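PDB 5JIG: DNA-dependent metalloprotease WSS1 homolog 2 from Schizosaccharomyces pombe, which probably cleaves proteins bound or covalently trapped on DNA, acting as a DNA-dependent zinc metalloendopeptidase in the repair of DNA-protein cross-links. Local coordinates for residues T5-V10 / R41-L46; R22-L27 / L75-D80. One frame throughout, in Å; residues are numbered along the deposited sequence.

Interaction 1 of 2, residues T5-V10 / R41-L46; sequences TFNELV and RWTVPL
Phe6 and Val44 sit side by side on neighbouring parallel strands, their side chains pointing the same way into the protein. Two backbone bonds bracket the pair: Val44 N gives its hydrogen to Thr5 O at 2.9 Å, nearly straight, and Asn7 N gives one to Val44 O at 3.0 Å. Followed outward, the Phe6 side chain leaves CB 4.0 Å from Val44 O; CG stands anti to the carbonyl carbon (chi1 -59°), and the ring's own turn brings CD2 to the valine. CD2 meets Val44 CB at 3.6 Å, CE2 passes it less closely, and CZ leads on away from the valine, the ring packing on Ile33 and Met37 of helix 31-40. This is the edge of the mixed sheet of the WLM protease domain, where strand 6-10 is outermost. An alanine here in place of the phenylalanine would probably leave Val44 and Ile33 each without the ring surface they pack against. Beyond the corner at Asn7 and Pro45, Leu46 turns to the other face; its CG runs anti to the backbone N (chi1 -177°), and CD1 reaches Val10 CG2 at 3.6 Å. On the exposed side, Asn7 ND2 lies 3.7 Å from Thr43 CG2, while Thr43 OG1 is bonded to Ile3 O.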
loop_
_atom_site.group_PDB
_atom_site.type_symbol
_atom_site.label_atom_id
_atom_site.label_comp_id
_atom_site.label_asym_id
_atom_site.label_seq_id
_atom_site.Cartn_x
_atom_site.Cartn_y
_atom_site.Cartn_z
ATOM N N THR A 5 1.651 -9.611 5.900
ATOM C CA THR A 5 0.462 -8.795 5.710
ATOM C C THR A 5 0.632 -7.483 6.483
ATOM O O THR A 5 1.675 -7.200 7.040
ATOM C CB THR A 5 -0.771 -9.601 6.141
ATOM O OG1 THR A 5 -1.947 -8.907 5.686
ATOM C CG2 THR A 5 -0.816 -9.843 7.632
ATOM N N PHE A 6 -0.456 -6.696 6.490
ATOM C CA PHE A 6 -0.567 -5.464 7.274
ATOM C C PHE A 6 -1.332 -5.833 8.565
ATOM O O PHE A 6 -2.471 -6.253 8.482
ATOM C CB PHE A 6 -1.326 -4.403 6.504
ATOM C CG PHE A 6 -0.679 -4.056 5.188
ATOM C CD1 PHE A 6 -1.126 -4.645 4.032
ATOM C CD2 PHE A 6 0.400 -3.214 5.122
ATOM C CE1 PHE A 6 -0.519 -4.361 2.808
ATOM C CE2 PHE A 6 1.000 -2.911 3.905
ATOM C CZ PHE A 6 0.558 -3.517 2.755
ATOM N N ASN A 7 -0.697 -5.699 9.716
ATOM C CA ASN A 7 -1.295 -6.229 10.916
ATOM C C ASN A 7 -2.469 -5.409 11.448
ATOM O O ASN A 7 -3.332 -5.971 12.098
ATOM C CB ASN A 7 -0.253 -6.393 12.025
ATOM C CG ASN A 7 0.735 -7.491 11.750
ATOM O OD1 ASN A 7 0.469 -8.411 10.992
ATOM N ND2 ASN A 7 1.915 -7.367 12.375
ATOM N N GLU A 8 -2.478 -4.113 11.180
ATOM C CA GLU A 8 -3.519 -3.214 11.630
ATOM C C GLU A 8 -3.728 -2.148 10.584
ATOM O O GLU A 8 -2.793 -1.708 9.928
ATOM C CB GLU A 8 -3.127 -2.552 12.962
ATOM C CG GLU A 8 -4.213 -1.683 13.536
ATOM C CD GLU A 8 -3.905 -1.081 14.902
ATOM O OE1 GLU A 8 -4.706 -0.292 15.406
ATOM O OE2 GLU A 8 -2.814 -1.345 15.465
ATOM N N LEU A 9 -5.001 -1.774 10.418
ATOM C CA LEU A 9 -5.455 -0.721 9.524
ATOM C C LEU A 9 -5.963 0.432 10.365
ATOM O O LEU A 9 -6.685 0.229 11.341
ATOM C CB LEU A 9 -6.574 -1.218 8.615
ATOM C CG LEU A 9 -6.283 -2.495 7.853
ATOM C CD1 LEU A 9 -7.466 -2.827 7.014
ATOM C CD2 LEU A 9 -5.025 -2.390 7.006
ATOM N N VAL A 10 -5.675 1.656 9.932
ATOM C CA VAL A 10 -6.162 2.877 10.594
ATOM C C VAL A 10 -6.649 3.865 9.563
ATOM O O VAL A 10 -5.972 4.081 8.566
ATOM C CB VAL A 10 -5.071 3.531 11.481
ATOM C CG1 VAL A 10 -5.449 4.954 11.932
ATOM C CG2 VAL A 10 -4.827 2.707 12.746
ATOM N N ARG A 41 8.679 -11.523 1.752
ATOM C CA ARG A 41 8.651 -11.754 3.219
ATOM C C ARG A 41 8.533 -10.449 3.999
ATOM O O ARG A 41 9.322 -10.163 4.868
ATOM C CB ARG A 41 9.810 -12.626 3.638
ATOM C CG ARG A 41 9.746 -13.994 3.073
ATOM C CD ARG A 41 10.894 -14.915 3.403
ATOM N NE ARG A 41 11.188 -14.991 4.801
ATOM C CZ ARG A 41 12.241 -14.454 5.426
ATOM N NH1 ARG A 41 12.370 -14.657 6.735
ATOM N NH2 ARG A 41 13.149 -13.697 4.789
ATOM N N TRP A 42 7.496 -9.675 3.695
ATOM C CA TRP A 42 7.227 -8.402 4.368
ATOM C C TRP A 42 6.031 -8.494 5.253
ATOM O O TRP A 42 4.928 -8.862 4.828
ATOM C CB TRP A 42 6.985 -7.323 3.323
ATOM C CG TRP A 42 8.184 -6.916 2.574
ATOM C CD1 TRP A 42 9.457 -6.918 3.022
ATOM C CD2 TRP A 42 8.236 -6.458 1.241
ATOM N NE1 TRP A 42 10.318 -6.454 2.033
ATOM C CE2 TRP A 42 9.569 -6.161 0.939
ATOM C CE3 TRP A 42 7.263 -6.281 0.235
ATOM C CZ2 TRP A 42 9.971 -5.700 -0.339
ATOM C CZ3 TRP A 42 7.677 -5.845 -1.010
ATOM C CH2 TRP A 42 8.981 -5.503 -1.245
ATOM N N THR A 43 6.251 -8.132 6.548
ATOM C CA THR A 43 5.205 -7.877 7.508
ATOM C C THR A 43 5.236 -6.419 7.859
ATOM O O THR A 43 6.297 -5.879 8.216
ATOM C CB THR A 43 5.389 -8.702 8.774
ATOM O OG1 THR A 43 5.417 -10.111 8.475
ATOM C CG2 THR A 43 4.362 -8.340 9.799
ATOM N N VAL A 44 4.131 -5.727 7.677
ATOM C CA VAL A 44 4.038 -4.279 7.956
ATOM C C VAL A 44 3.052 -4.117 9.106
ATOM O O VAL A 44 1.860 -4.418 8.986
ATOM C CB VAL A 44 3.589 -3.517 6.693
ATOM C CG1 VAL A 44 3.316 -2.063 7.015
ATOM C CG2 VAL A 44 4.647 -3.656 5.615
ATOM N N PRO A 45 3.527 -3.633 10.258
ATOM C CA PRO A 45 2.617 -3.567 11.410
ATOM C C PRO A 45 1.378 -2.701 11.215
ATOM O O PRO A 45 0.308 -3.032 11.734
ATOM C CB PRO A 45 3.515 -3.012 12.536
ATOM C CG PRO A 45 4.864 -3.584 12.206
ATOM C CD PRO A 45 4.945 -3.518 10.682
ATOM N N LEU A 46 1.525 -1.592 10.498
ATOM C CA LEU A 46 0.446 -0.638 10.397
ATOM C C LEU A 46 0.341 -0.089 8.995
ATOM O O LEU A 46 1.363 0.344 8.402
ATOM C CB LEU A 46 0.705 0.530 11.368
ATOM C CG LEU A 46 -0.350 1.638 11.476
ATOM C CD1 LEU A 46 -1.705 1.107 11.842
ATOM C CD2 LEU A 46 0.118 2.709 12.453
#

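Interaction 2 of 2, residues R22-L27 / L75-D80; sequences RYLERL and LRLRTD
Leu77 pushes its two methyls between Tyr23 and Leu24, side chains from successive positions of helix 17-29. CD2 stands over the centre of the tyrosine ring, 4.0 Å from the ring centroid and only 11° off its normal, a CH-pi contact on one face. The ring is swung into place because Tyr23 CG lies anti to the backbone N (chi1 -156°), and its hydroxyl is hydrogen-bonded to Arg86 O, which fixes the far end of the ring. The other methyl, Leu77 CD1, meets Leu24 CD2 at 3.9 Å, the two leucines crossing at about a right angle. One turn along the helix, Leu27 and Leu75 reach toward each other tip to tip, with CD1 of Leu27 3.6 Å from CD1 of Leu75. These leucines are buried: Leu47 of the neighbouring strand touches Leu24 and Leu75, and helix 88-100 closes in with Val91 on Leu27 and Thr94 on Leu75. The packing therefore fills the layer between helix and sheet in this WLM domain, and the side chain of Leu75 lies about 4 Å from that of Glu98, the predicted active-site residue of the HExxH motif on helix 88-100. Elsewhere the fit is looser: Leu27 CD1 is 4.4 Å from Leu77 CD2, and Tyr23, unlike the leucines, is partly exposed, with Arg26 farther out toward solvent. With no polar pair to set direction, the fit depends on the shapes of the side chains, and burial of the methyls probably supplies most of the hold.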
loop_
_atom_site.group_PDB
_atom_site.type_symbol
_atom_site.label_atom_id
_atom_site.label_comp_id
_atom_site.label_asym_id
_atom_site.label_seq_id
_atom_site.Cartn_x
_atom_site.Cartn_y
_atom_site.Cartn_z
ATOM N N ARG A 22 -12.851 0.207 4.116
ATOM C CA ARG A 22 -13.009 -0.802 3.100
ATOM C C ARG A 22 -11.930 -0.722 2.025
ATOM O O ARG A 22 -11.486 -1.752 1.501
ATOM C CB ARG A 22 -14.413 -0.651 2.381
ATOM C CG ARG A 22 -15.591 -1.033 3.192
ATOM C CD ARG A 22 -16.809 -1.233 2.243
ATOM N NE ARG A 22 -17.305 -0.062 1.484
ATOM C CZ ARG A 22 -17.412 0.034 0.140
ATOM N NH1 ARG A 22 -17.981 1.099 -0.374
ATOM N NH2 ARG A 22 -16.932 -0.898 -0.676
ATOM N N TYR A 23 -11.474 0.487 1.715
ATOM C CA TYR A 23 -10.406 0.685 0.749
ATOM C C TYR A 23 -9.110 0.030 1.272
ATOM O O TYR A 23 -8.433 -0.723 0.542
ATOM C CB TYR A 23 -10.221 2.182 0.513
ATOM C CG TYR A 23 -9.597 2.612 -0.800
ATOM C CD1 TYR A 23 -10.052 3.744 -1.434
ATOM C CD2 TYR A 23 -8.554 1.940 -1.384
ATOM C CE1 TYR A 23 -9.497 4.179 -2.619
ATOM C CE2 TYR A 23 -7.983 2.361 -2.570
ATOM C CZ TYR A 23 -8.472 3.472 -3.202
ATOM O OH TYR A 23 -7.894 3.836 -4.397
ATOM N N LEU A 24 -8.733 0.305 2.523
ATOM C CA LEU A 24 -7.561 -0.332 3.093
ATOM C C LEU A 24 -7.710 -1.862 3.154
ATOM O O LEU A 24 -6.730 -2.572 2.921
ATOM C CB LEU A 24 -7.232 0.212 4.486
ATOM C CG LEU A 24 -6.801 1.708 4.512
ATOM C CD1 LEU A 24 -6.382 2.046 5.938
ATOM C CD2 LEU A 24 -5.673 2.005 3.545
ATOM N N GLU A 25 -8.894 -2.345 3.503
ATOM C CA GLU A 25 -9.108 -3.798 3.555
ATOM C C GLU A 25 -8.890 -4.404 2.167
ATOM O O GLU A 25 -8.301 -5.471 2.040
ATOM C CB GLU A 25 -10.488 -4.123 4.058
ATOM C CG GLU A 25 -10.708 -3.787 5.514
ATOM C CD GLU A 25 -12.203 -3.867 5.914
ATOM O OE1 GLU A 25 -12.453 -3.891 7.116
ATOM O OE2 GLU A 25 -13.057 -3.856 5.068
ATOM N N ARG A 26 -9.375 -3.716 1.145
ATOM C CA ARG A 26 -9.213 -4.191 -0.227
ATOM C C ARG A 26 -7.736 -4.282 -0.586
ATOM O O ARG A 26 -7.301 -5.283 -1.203
ATOM C CB ARG A 26 -9.958 -3.303 -1.214
ATOM C CG ARG A 26 -9.806 -3.722 -2.665
ATOM C CD ARG A 26 -10.513 -2.794 -3.572
ATOM N NE ARG A 26 -10.386 -3.155 -4.927
ATOM C CZ ARG A 26 -10.887 -2.385 -5.949
ATOM N NH1 ARG A 26 -10.673 -2.669 -7.160
ATOM N NH2 ARG A 26 -11.455 -1.233 -5.697
ATOM N N LEU A 27 -6.958 -3.279 -0.250
ATOM C CA LEU A 27 -5.509 -3.296 -0.513
ATOM C C LEU A 27 -4.822 -4.436 0.236
ATOM O O LEU A 27 -3.980 -5.137 -0.324
ATOM C CB LEU A 27 -4.901 -1.956 -0.142
ATOM C CG LEU A 27 -5.287 -0.803 -1.067
ATOM C CD1 LEU A 27 -5.071 0.536 -0.392
ATOM C CD2 LEU A 27 -4.529 -0.832 -2.399
ATOM N N LEU A 75 -1.065 5.853 3.059
ATOM C CA LEU A 75 -1.521 6.065 1.679
ATOM C C LEU A 75 -2.582 7.149 1.680
ATOM O O LEU A 75 -3.552 7.093 2.437
ATOM C CB LEU A 75 -2.187 4.803 1.121
ATOM C CG LEU A 75 -1.295 3.573 1.029
ATOM C CD1 LEU A 75 -2.162 2.396 0.681
ATOM C CD2 LEU A 75 -0.155 3.743 0.026
ATOM N N ARG A 76 -2.448 8.131 0.768
ATOM C CA ARG A 76 -3.497 9.110 0.587
ATOM C C ARG A 76 -4.618 8.441 -0.212
ATOM O O ARG A 76 -4.386 7.982 -1.343
ATOM C CB ARG A 76 -2.983 10.372 -0.094
ATOM C CG ARG A 76 -4.030 11.453 -0.175
ATOM C CD ARG A 76 -3.773 12.483 -1.216
ATOM N NE ARG A 76 -2.514 13.140 -0.971
ATOM C CZ ARG A 76 -2.320 14.399 -0.660
ATOM N NH1 ARG A 76 -1.090 14.750 -0.369
ATOM N NH2 ARG A 76 -3.326 15.298 -0.745
ATOM N N LEU A 77 -5.780 8.268 0.401
ATOM C CA LEU A 77 -6.913 7.617 -0.255
ATOM C C LEU A 77 -7.835 8.638 -0.899
ATOM O O LEU A 77 -8.573 8.274 -1.834
ATOM C CB LEU A 77 -7.688 6.808 0.755
ATOM C CG LEU A 77 -6.901 5.712 1.458
ATOM C CD1 LEU A 77 -7.841 5.015 2.463
ATOM C CD2 LEU A 77 -6.299 4.698 0.480
ATOM N N ARG A 78 -7.869 9.866 -0.361
ATOM C CA ARG A 78 -8.901 10.828 -0.664
ATOM C C ARG A 78 -8.426 11.897 -1.582
ATOM O O ARG A 78 -7.231 12.250 -1.618
ATOM C CB ARG A 78 -9.415 11.467 0.644
ATOM C CG ARG A 78 -10.172 10.503 1.531
ATOM C CD ARG A 78 -10.534 11.136 2.859
ATOM N NE ARG A 78 -11.192 10.239 3.761
ATOM C CZ ARG A 78 -12.527 10.131 3.933
ATOM N NH1 ARG A 78 -13.016 9.281 4.792
ATOM N NH2 ARG A 78 -13.334 10.919 3.206
ATOM N N THR A 79 -9.345 12.426 -2.374
ATOM C CA THR A 79 -9.129 13.605 -3.200
ATOM C C THR A 79 -9.751 14.870 -2.619
ATOM O O THR A 79 -9.525 15.963 -3.167
ATOM C CB THR A 79 -9.720 13.412 -4.620
ATOM O OG1 THR A 79 -11.114 13.153 -4.465
ATOM C CG2 THR A 79 -9.100 12.244 -5.343
ATOM N N ASP A 80 -10.551 14.771 -1.608
ATOM C CA ASP A 80 -11.187 15.886 -0.872
ATOM C C ASP A 80 -11.523 15.401 0.515
ATOM O O ASP A 80 -11.147 14.281 0.879
ATOM C CB ASP A 80 -12.421 16.434 -1.674
ATOM C CG ASP A 80 -13.483 15.410 -1.874
ATOM O OD1 ASP A 80 -13.988 15.334 -3.037
ATOM O OD2 ASP A 80 -13.848 14.690 -0.937
#

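Overall arrangement
From the N terminus, strand 6-10 is laid down first, and helix 17-29 follows it. The chain runs through helix 31-40 to strand 44-50, where interaction 1 closes a mostly helical loop of 30 residues. Interaction 2 closes a longer loop, of 47 residues, when segment 75-80 comes back to helix 17-29. The two loops cross, since residues 22-27 fall between the segments of interaction 1 and their partner, 75-80, falls after both. They also touch: Val10 O lies 3.3 Å from Leu24 CD1, and Leu9 packs on Glu25. Interaction 1 joins edge strand 6-10 to inner strand 44-50, whose other neighbour is 72-76; interaction 2 packs helix 17-29 against the end of strand 72-76 and the loop after it.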